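PDB 3KTD: prephenate dehydrogenase from Corynebacterium glutamicum ATCC 13032, which probably acts as an NAD(P)-dependent dehydrogenase of the prephenate/arogenate family, in which prephenate is oxidised to 4-hydroxyphenylpyruvate or arogenate to tyrosine. Local coordinates for residues P184-V187 and G188-D191; A192-R196 and V197-T201; G239-R242 and A243-S247; S287-R290 and Y291-R294. All coordinates share one frame; numbering follows the deposited sequence.

All four contacts are local and touch the second subunit. Contacts 1 and 2 share helix 187-214, with contact 1 at its start. Contact 2 is a buried, alanine-rich turn further along; contacts 1, 3 and 4 are partly buried. Contact 3, on helix 238-247, packs against contact 2, with His199 CD2 3.7 Å from Met244 CB. Contact 4, near the end of helix 278-293, has its centre about 21 Å from the centre of the chain, the farthest of the four. The chemistry differs: a doubly bonded carbonyl at the N-cap residue and a His-Asp hydrogen bond in contact 1, a pi-type turn and a CH-pi contact in contact 2, Arg-Glu salt bridges in contacts 3 and 4.

Contact 1 (P184-V187 and G188-D191); sequences PSRV and GPHD
Val187 meets Asp191 through its backbone. Asp191 N donates to Val187 O at 3.1 Å. The CB of Val187 is directed away from 188-191, and the side chain packs on Thr105 and Tyr108 of helix 105-113.

Arg186 comes just before, and its carbonyl oxygen accepts two bonds. His190 N reaches Arg186 O at 3.2 Å, tilted 21° from the carbonyl plane. Ser185 OG gives the second bond, 2.8 Å to Arg186 O, in the carbonyl plane and on a lone pair. With chi1 at 174°, Ser185 OG turns to the side of its own carbonyl carbon, from where it reaches forward to Arg186 O.

Arg186 is the N-cap residue of helix 187-214. This helix leads from strand 181-184, at the edge of the Rossmann-like sheet, into the part of the chain that pairs with the second subunit. Pro189 sits in its first turn, where a missing N-H costs no helical bond. The proline ring lies alongside the cap: Pro189 CD is 3.6 Å from Arg186 O, and Pro189 CB is 3.8 Å from Ser185 OG. Pro189 CG approaches the Arg186 guanidinium obliquely, while that group forms a salt bridge with Glu332.

The imidazole of His190 leads away from the cap. His190 ND1 donates to Asp191 OD1 at 3.0 Å, with the oxygen in the ring plane and used on its anti side. This bond helps to fix the rotation of the ring. His190 NE2 is hydrogen-bonded to His124, and Asp191 OD2 to Thr105.

Contact 2 (A192-R196 and V197-T201); sequences AAAAR and VSHLT
Ala193 O accepts from Val197 N at 2.8 Å in an ordinary alpha-helical step. Helix 187-214 belongs to the probable dimerization domain of this family and packs on the second subunit. Its next turn is wider, a pi-type turn at 197-199. Here the main bonds skip one residue more. His199 N reaches Ala194 O at 2.8 Å, and Leu200 N reaches Ala195 O, also at 2.8 Å. Ser198 N adds a weak bond to Ala194 O. The axes of 192-196 and 197-201 differ by 37°, so the helix changes direction within this turn.

The His199 ring lies close over the backbone at Ala194. Ala194 CB makes an off-centre CH-pi contact, 4.2 Å from the ring centroid of His199 and 30° off the ring normal. Ala194 O sits over one face of the ring, toward the rim. His199 CG is anti to the carbonyl carbon (chi1 -55°), which turns the ring back toward the preceding turn. Asn248 bonds to His199 ND1.

Val197 lays its CG2 branch against Ala193 O. The extended Arg196 chain runs back along the helix toward its N-terminal end, and its guanidinium reaches Glu258 (salt bridge) and Val211 O of the second subunit. Leu200 packs on Leu256 and on Val211 of the second subunit. One turn after Val197, Thr201 OG1 makes a weak bond back to Val197 O, 2.9 Å away.

Contact 3 (G239-R242 and A243-S247); sequences GLVR and AMCES
Arg242 and Glu246 are joined twice, once by backbone and once by side chain. Glu246 N donates to Arg242 O at 2.8 Å. Arg242 NE donates to Glu246 OE2 at 3.2 Å in a nearly straight salt-bridge bond, with an N-H...O angle of 163°. The oxygen lies at the guanidinium edge, in its plane, and is used on its syn side. The guanidinium and carboxylate planes stand almost perpendicular, 88° apart. A bend at chi3 of Arg242 (62°) brings NE round to the glutamate.

OE2 of Glu246 also accepts from Ile277 N of the second subunit, and Arg242 NH1 forms a salt bridge with Glu278 of that subunit. Both members of the pair thus also bond across the subunit boundary.

Three more backbone carbonyls are satisfied in sequence. Gly239 O accepts from Ala243 N, Leu240 O from Met244 N at 2.9 Å, and Val241 O from Cys245 N at 3.2 Å. Ala243 O takes both Ser247 N, at 2.9 Å, and the Ser247 hydroxyl, from opposite faces of its plane.

The arrangement is a regular run of i, i+4 alpha-helical hydrogen bonds with an i, i+4 Arg-Glu salt bridge, set at the dimer interface.

Contact 4 (S287-R290 and Y291-R294); sequences SRIR and YEAR
Tyr291 opens the last turn of helix 278-293, next to Arg288. Its N-H is bonded to Ser287 O at 3.0 Å. The ring is set obliquely to the Arg288 guanidinium, their planes 37° apart, and Tyr291 CD2 lies 3.7 Å from Arg288 NH1. The same ring meets Tyr227 of the second subunit edge-to-face.

Glu292 makes an i, i+4 salt bridge with Arg288. Glu292 OE2 accepts from Arg288 NE at 2.8 Å and, more weakly, from NH2 at 3.1 Å. NE comes from above the carboxylate plane, and the two planar groups stand 77° apart. Glu292 CG lies over one face of the guanidinium. The bend at chi2 of Arg288 (57°) turns its chain toward the glutamate. Arg288 NH1 has weak bonds to Thr231 and Arg228 of the second subunit. In the backbone, Glu292 N bonds to Arg288 O.

Ala293 continues the helical bonding, its N 2.9 Å from Ile289 O.

Arg294 is the first residue to leave helical geometry. Its guanidinium NH2 bonds to Leu334 O. Its backbone N still makes weak bonds to two carbonyls, 3.4 Å to Arg290 O and 3.1 Å to Tyr291 O.

Contact 1 (P184-V187 and G188-D191)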
# COMPACT_ATOMS: atom_id res chain seq x y z
N PRO A 184 10.28 -19.49 -13.69
CA PRO A 184 9.42 -20.35 -14.47
C PRO A 184 8.18 -20.75 -13.68
O PRO A 184 8.28 -20.96 -12.47
CB PRO A 184 10.30 -21.56 -14.73
CG PRO A 184 11.12 -21.66 -13.51
CD PRO A 184 11.33 -20.25 -13.00
N SER A 185 7.04 -20.84 -14.35
CA SER A 185 5.81 -21.29 -13.70
C SER A 185 4.81 -21.84 -14.71
O SER A 185 4.73 -21.36 -15.81
CB SER A 185 5.16 -20.14 -12.93
OG SER A 185 3.89 -20.52 -12.40
N ARG A 186 4.06 -22.86 -14.32
CA ARG A 186 2.94 -23.31 -15.15
C ARG A 186 1.80 -22.33 -14.93
O ARG A 186 1.86 -21.48 -14.02
CB ARG A 186 2.54 -24.74 -14.81
CG ARG A 186 3.56 -25.75 -15.28
CD ARG A 186 3.39 -27.10 -14.62
NE ARG A 186 3.54 -27.03 -13.16
CZ ARG A 186 3.56 -28.09 -12.36
NH1 ARG A 186 3.48 -29.31 -12.84
NH2 ARG A 186 3.69 -27.91 -11.05
N VAL A 187 0.75 -22.46 -15.74
CA VAL A 187 -0.36 -21.49 -15.71
C VAL A 187 -1.19 -21.47 -14.42
O VAL A 187 -1.63 -20.41 -14.00
CB VAL A 187 -1.31 -21.68 -16.91
CG1 VAL A 187 -0.56 -21.42 -18.21
CG2 VAL A 187 -1.95 -23.06 -16.88
N GLY A 188 -1.40 -22.62 -13.80
CA GLY A 188 -2.22 -22.72 -12.60
C GLY A 188 -1.57 -22.11 -11.37
O GLY A 188 -2.19 -21.30 -10.68
N PRO A 189 -0.33 -22.53 -11.07
CA PRO A 189 0.45 -21.97 -9.97
C PRO A 189 0.63 -20.46 -10.11
O PRO A 189 0.62 -19.74 -9.10
CB PRO A 189 1.78 -22.69 -10.10
CG PRO A 189 1.41 -24.01 -10.67
CD PRO A 189 0.35 -23.69 -11.67
N HIS A 190 0.80 -19.98 -11.34
CA HIS A 190 0.95 -18.55 -11.59
C HIS A 190 -0.32 -17.75 -11.30
O HIS A 190 -0.27 -16.72 -10.62
CB HIS A 190 1.35 -18.30 -13.05
CG HIS A 190 1.31 -16.86 -13.43
ND1 HIS A 190 0.15 -16.23 -13.84
CD2 HIS A 190 2.29 -15.92 -13.47
CE1 HIS A 190 0.42 -14.96 -14.12
NE2 HIS A 190 1.70 -14.75 -13.91
N ASP A 191 -1.44 -18.19 -11.86
CA ASP A 191 -2.70 -17.48 -11.66
C ASP A 191 -3.09 -17.52 -10.18
O ASP A 191 -3.67 -16.56 -9.67
CB ASP A 191 -3.81 -18.07 -12.54
CG ASP A 191 -3.61 -17.81 -14.03
OD1 ASP A 191 -2.71 -17.03 -14.42
OD2 ASP A 191 -4.39 -18.39 -14.82

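Contact 2 (A192-R196 and V197-T201)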
# COMPACT_ATOMS: atom_id res chain seq x y z
N ALA A 192 -2.78 -18.62 -9.52
CA ALA A 192 -2.99 -18.77 -8.08
C ALA A 192 -2.19 -17.70 -7.35
O ALA A 192 -2.69 -17.08 -6.41
CB ALA A 192 -2.57 -20.15 -7.62
N ALA A 193 -0.96 -17.48 -7.79
CA ALA A 193 -0.11 -16.47 -7.17
C ALA A 193 -0.61 -15.06 -7.46
O ALA A 193 -0.78 -14.26 -6.55
CB ALA A 193 1.33 -16.63 -7.64
N ALA A 194 -0.84 -14.75 -8.74
CA ALA A 194 -1.27 -13.41 -9.14
C ALA A 194 -2.61 -13.05 -8.51
O ALA A 194 -2.86 -11.88 -8.25
CB ALA A 194 -1.38 -13.31 -10.64
N ALA A 195 -3.46 -14.05 -8.28
CA ALA A 195 -4.75 -13.80 -7.65
C ALA A 195 -4.51 -13.24 -6.25
O ALA A 195 -5.16 -12.27 -5.83
CB ALA A 195 -5.58 -15.08 -7.56
N ARG A 196 -3.56 -13.85 -5.55
CA ARG A 196 -3.23 -13.47 -4.20
C ARG A 196 -2.46 -12.15 -4.13
O ARG A 196 -2.89 -11.23 -3.44
CB ARG A 196 -2.40 -14.56 -3.53
CG ARG A 196 -3.13 -15.89 -3.35
CD ARG A 196 -2.18 -16.99 -2.88
NE ARG A 196 -2.88 -18.23 -2.57
CZ ARG A 196 -3.53 -18.49 -1.44
NH1 ARG A 196 -3.58 -17.59 -0.46
NH2 ARG A 196 -4.14 -19.65 -1.28
N VAL A 197 -1.36 -12.05 -4.86
CA VAL A 197 -0.44 -10.92 -4.68
C VAL A 197 -0.69 -9.69 -5.55
O VAL A 197 -0.04 -8.65 -5.35
CB VAL A 197 1.03 -11.37 -4.87
CG1 VAL A 197 1.37 -12.48 -3.90
CG2 VAL A 197 1.28 -11.80 -6.29
N SER A 198 -1.63 -9.78 -6.47
CA SER A 198 -1.89 -8.67 -7.38
C SER A 198 -3.38 -8.36 -7.58
O SER A 198 -3.80 -7.21 -7.48
CB SER A 198 -1.24 -8.96 -8.74
OG SER A 198 -1.67 -8.02 -9.70
N HIS A 199 -4.17 -9.39 -7.86
CA HIS A 199 -5.59 -9.20 -8.12
C HIS A 199 -6.35 -8.88 -6.84
O HIS A 199 -7.07 -7.90 -6.80
CB HIS A 199 -6.17 -10.40 -8.90
CG HIS A 199 -5.44 -10.70 -10.17
ND1 HIS A 199 -5.42 -11.96 -10.74
CD2 HIS A 199 -4.66 -9.92 -10.96
CE1 HIS A 199 -4.68 -11.93 -11.84
NE2 HIS A 199 -4.21 -10.70 -11.99
N LEU A 200 -6.17 -9.68 -5.78
CA LEU A 200 -6.78 -9.37 -4.49
C LEU A 200 -6.26 -8.03 -4.00
O LEU A 200 -7.02 -7.25 -3.40
CB LEU A 200 -6.47 -10.45 -3.45
CG LEU A 200 -7.00 -10.25 -2.02
CD1 LEU A 200 -8.53 -10.32 -1.97
CD2 LEU A 200 -6.39 -11.30 -1.08
N THR A 201 -4.98 -7.75 -4.27
CA THR A 201 -4.38 -6.46 -3.89
C THR A 201 -5.24 -5.35 -4.47
O THR A 201 -5.63 -4.41 -3.76
CB THR A 201 -2.93 -6.33 -4.37
OG1 THR A 201 -2.15 -7.39 -3.83
CG2 THR A 201 -2.32 -4.98 -3.95

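Contact 3 (G239-R242 and A243-S247)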
# COMPACT_ATOMS: atom_id res chain seq x y z
N GLY A 239 -10.96 -0.40 -16.58
CA GLY A 239 -10.95 -1.39 -17.65
C GLY A 239 -9.95 -2.50 -17.38
O GLY A 239 -10.25 -3.69 -17.56
N LEU A 240 -8.76 -2.11 -16.92
CA LEU A 240 -7.68 -3.07 -16.64
C LEU A 240 -7.95 -3.89 -15.38
O LEU A 240 -7.77 -5.11 -15.39
CB LEU A 240 -6.33 -2.35 -16.54
CG LEU A 240 -5.99 -1.56 -17.81
CD1 LEU A 240 -4.60 -0.91 -17.72
CD2 LEU A 240 -6.10 -2.46 -19.05
N VAL A 241 -8.38 -3.23 -14.31
CA VAL A 241 -8.68 -3.91 -13.04
C VAL A 241 -9.72 -5.01 -13.28
O VAL A 241 -9.62 -6.09 -12.71
CB VAL A 241 -9.20 -2.94 -11.95
CG1 VAL A 241 -9.47 -3.69 -10.66
CG2 VAL A 241 -8.20 -1.83 -11.70
N ARG A 242 -10.69 -4.71 -14.13
CA ARG A 242 -11.72 -5.69 -14.52
C ARG A 242 -11.15 -6.82 -15.37
O ARG A 242 -11.55 -7.98 -15.19
CB ARG A 242 -12.85 -5.02 -15.30
CG ARG A 242 -13.76 -4.10 -14.47
CD ARG A 242 -14.84 -3.49 -15.35
NE ARG A 242 -15.71 -4.53 -15.91
CZ ARG A 242 -16.52 -4.37 -16.96
NH1 ARG A 242 -16.59 -3.20 -17.59
NH2 ARG A 242 -17.26 -5.39 -17.38
N ALA A 243 -10.26 -6.48 -16.30
CA ALA A 243 -9.61 -7.46 -17.19
C ALA A 243 -8.89 -8.52 -16.36
O ALA A 243 -9.21 -9.72 -16.46
CB ALA A 243 -8.64 -6.77 -18.14
N MSE A 244 -7.93 -8.05 -15.55
CA MSE A 244 -7.20 -8.89 -14.60
C MSE A 244 -8.15 -9.83 -13.86
O MSE A 244 -8.13 -11.05 -14.05
CB MSE A 244 -6.54 -8.02 -13.52
CG MSE A 244 -5.29 -7.22 -13.88
SE MSE A 244 -4.78 -6.26 -12.26
CE MSE A 244 -3.41 -5.03 -12.96
N CYS A 245 -9.01 -9.24 -13.03
CA CYS A 245 -9.84 -10.00 -12.11
C CYS A 245 -10.82 -10.92 -12.78
O CYS A 245 -11.01 -12.05 -12.33
CB CYS A 245 -10.59 -9.04 -11.19
SG CYS A 245 -9.44 -8.01 -10.28
N GLU A 246 -11.46 -10.45 -13.85
CA GLU A 246 -12.46 -11.26 -14.56
C GLU A 246 -11.80 -12.43 -15.29
O GLU A 246 -12.31 -13.55 -15.24
CB GLU A 246 -13.31 -10.39 -15.49
CG GLU A 246 -14.22 -9.43 -14.72
CD GLU A 246 -14.76 -8.28 -15.55
OE1 GLU A 246 -14.19 -7.97 -16.62
OE2 GLU A 246 -15.75 -7.65 -15.12
N SER A 247 -10.67 -12.16 -15.94
CA SER A 247 -9.87 -13.22 -16.59
C SER A 247 -9.50 -14.34 -15.61
O SER A 247 -9.44 -15.50 -15.98
CB SER A 247 -8.56 -12.66 -17.15
OG SER A 247 -8.77 -11.60 -18.06

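Contact 4 (S287-R290 and Y291-R294)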
# COMPACT_ATOMS: atom_id res chain seq x y z
N SER A 287 4.04 -12.61 8.26
CA SER A 287 3.93 -12.80 6.82
C SER A 287 4.61 -11.67 6.07
O SER A 287 5.35 -11.91 5.11
CB SER A 287 2.45 -12.87 6.42
OG SER A 287 1.87 -14.07 6.86
N ARG A 288 4.36 -10.45 6.50
CA ARG A 288 5.01 -9.28 5.94
C ARG A 288 6.52 -9.35 6.09
O ARG A 288 7.25 -8.93 5.20
CB ARG A 288 4.45 -8.01 6.59
CG ARG A 288 5.17 -6.71 6.26
CD ARG A 288 5.23 -6.41 4.77
NE ARG A 288 6.03 -5.22 4.52
CZ ARG A 288 6.11 -4.58 3.36
NH1 ARG A 288 5.40 -4.96 2.30
NH2 ARG A 288 6.88 -3.51 3.27
N ILE A 289 7.01 -9.87 7.22
CA ILE A 289 8.44 -10.00 7.44
C ILE A 289 9.02 -11.02 6.46
O ILE A 289 10.10 -10.79 5.93
CB ILE A 289 8.77 -10.38 8.90
CG1 ILE A 289 8.42 -9.23 9.85
CG2 ILE A 289 10.24 -10.73 9.07
CD1 ILE A 289 9.08 -7.90 9.54
N ARG A 290 8.31 -12.12 6.24
CA ARG A 290 8.75 -13.13 5.25
C ARG A 290 8.83 -12.54 3.84
O ARG A 290 9.75 -12.86 3.09
CB ARG A 290 7.87 -14.39 5.27
CG ARG A 290 8.24 -15.37 6.41
CD ARG A 290 7.59 -16.78 6.26
NE ARG A 290 6.16 -16.80 6.60
CZ ARG A 290 5.66 -16.89 7.84
NH1 ARG A 290 6.46 -16.96 8.90
NH2 ARG A 290 4.34 -16.90 8.02
N TYR A 291 7.87 -11.68 3.48
CA TYR A 291 7.91 -11.03 2.17
C TYR A 291 9.14 -10.11 2.04
O TYR A 291 9.92 -10.24 1.08
CB TYR A 291 6.63 -10.24 1.89
CG TYR A 291 6.78 -9.33 0.69
CD1 TYR A 291 6.81 -9.86 -0.60
CD2 TYR A 291 6.92 -7.96 0.84
CE1 TYR A 291 6.97 -9.04 -1.70
CE2 TYR A 291 7.06 -7.13 -0.27
CZ TYR A 291 7.10 -7.68 -1.53
OH TYR A 291 7.25 -6.86 -2.62
N GLU A 292 9.30 -9.18 2.99
CA GLU A 292 10.44 -8.27 2.98
C GLU A 292 11.76 -9.02 2.90
O GLU A 292 12.64 -8.67 2.13
CB GLU A 292 10.46 -7.40 4.22
CG GLU A 292 9.42 -6.30 4.22
CD GLU A 292 9.33 -5.59 5.56
OE1 GLU A 292 10.09 -5.95 6.49
OE2 GLU A 292 8.51 -4.65 5.69
N ALA A 293 11.87 -10.06 3.72
CA ALA A 293 13.05 -10.91 3.77
C ALA A 293 13.50 -11.38 2.38
O ALA A 293 14.69 -11.37 2.09
CB ALA A 293 12.79 -12.10 4.64
N ARG A 294 12.57 -11.77 1.51
CA ARG A 294 12.96 -12.18 0.16
C ARG A 294 12.78 -11.08 -0.90
O ARG A 294 12.42 -11.35 -2.04
CB ARG A 294 12.29 -13.49 -0.23
CG ARG A 294 10.79 -13.47 -0.38
CD ARG A 294 10.32 -14.89 -0.68
NE ARG A 294 10.90 -15.41 -1.92
CZ ARG A 294 10.99 -16.71 -2.25
NH1 ARG A 294 10.54 -17.66 -1.43
NH2 ARG A 294 11.54 -17.06 -3.41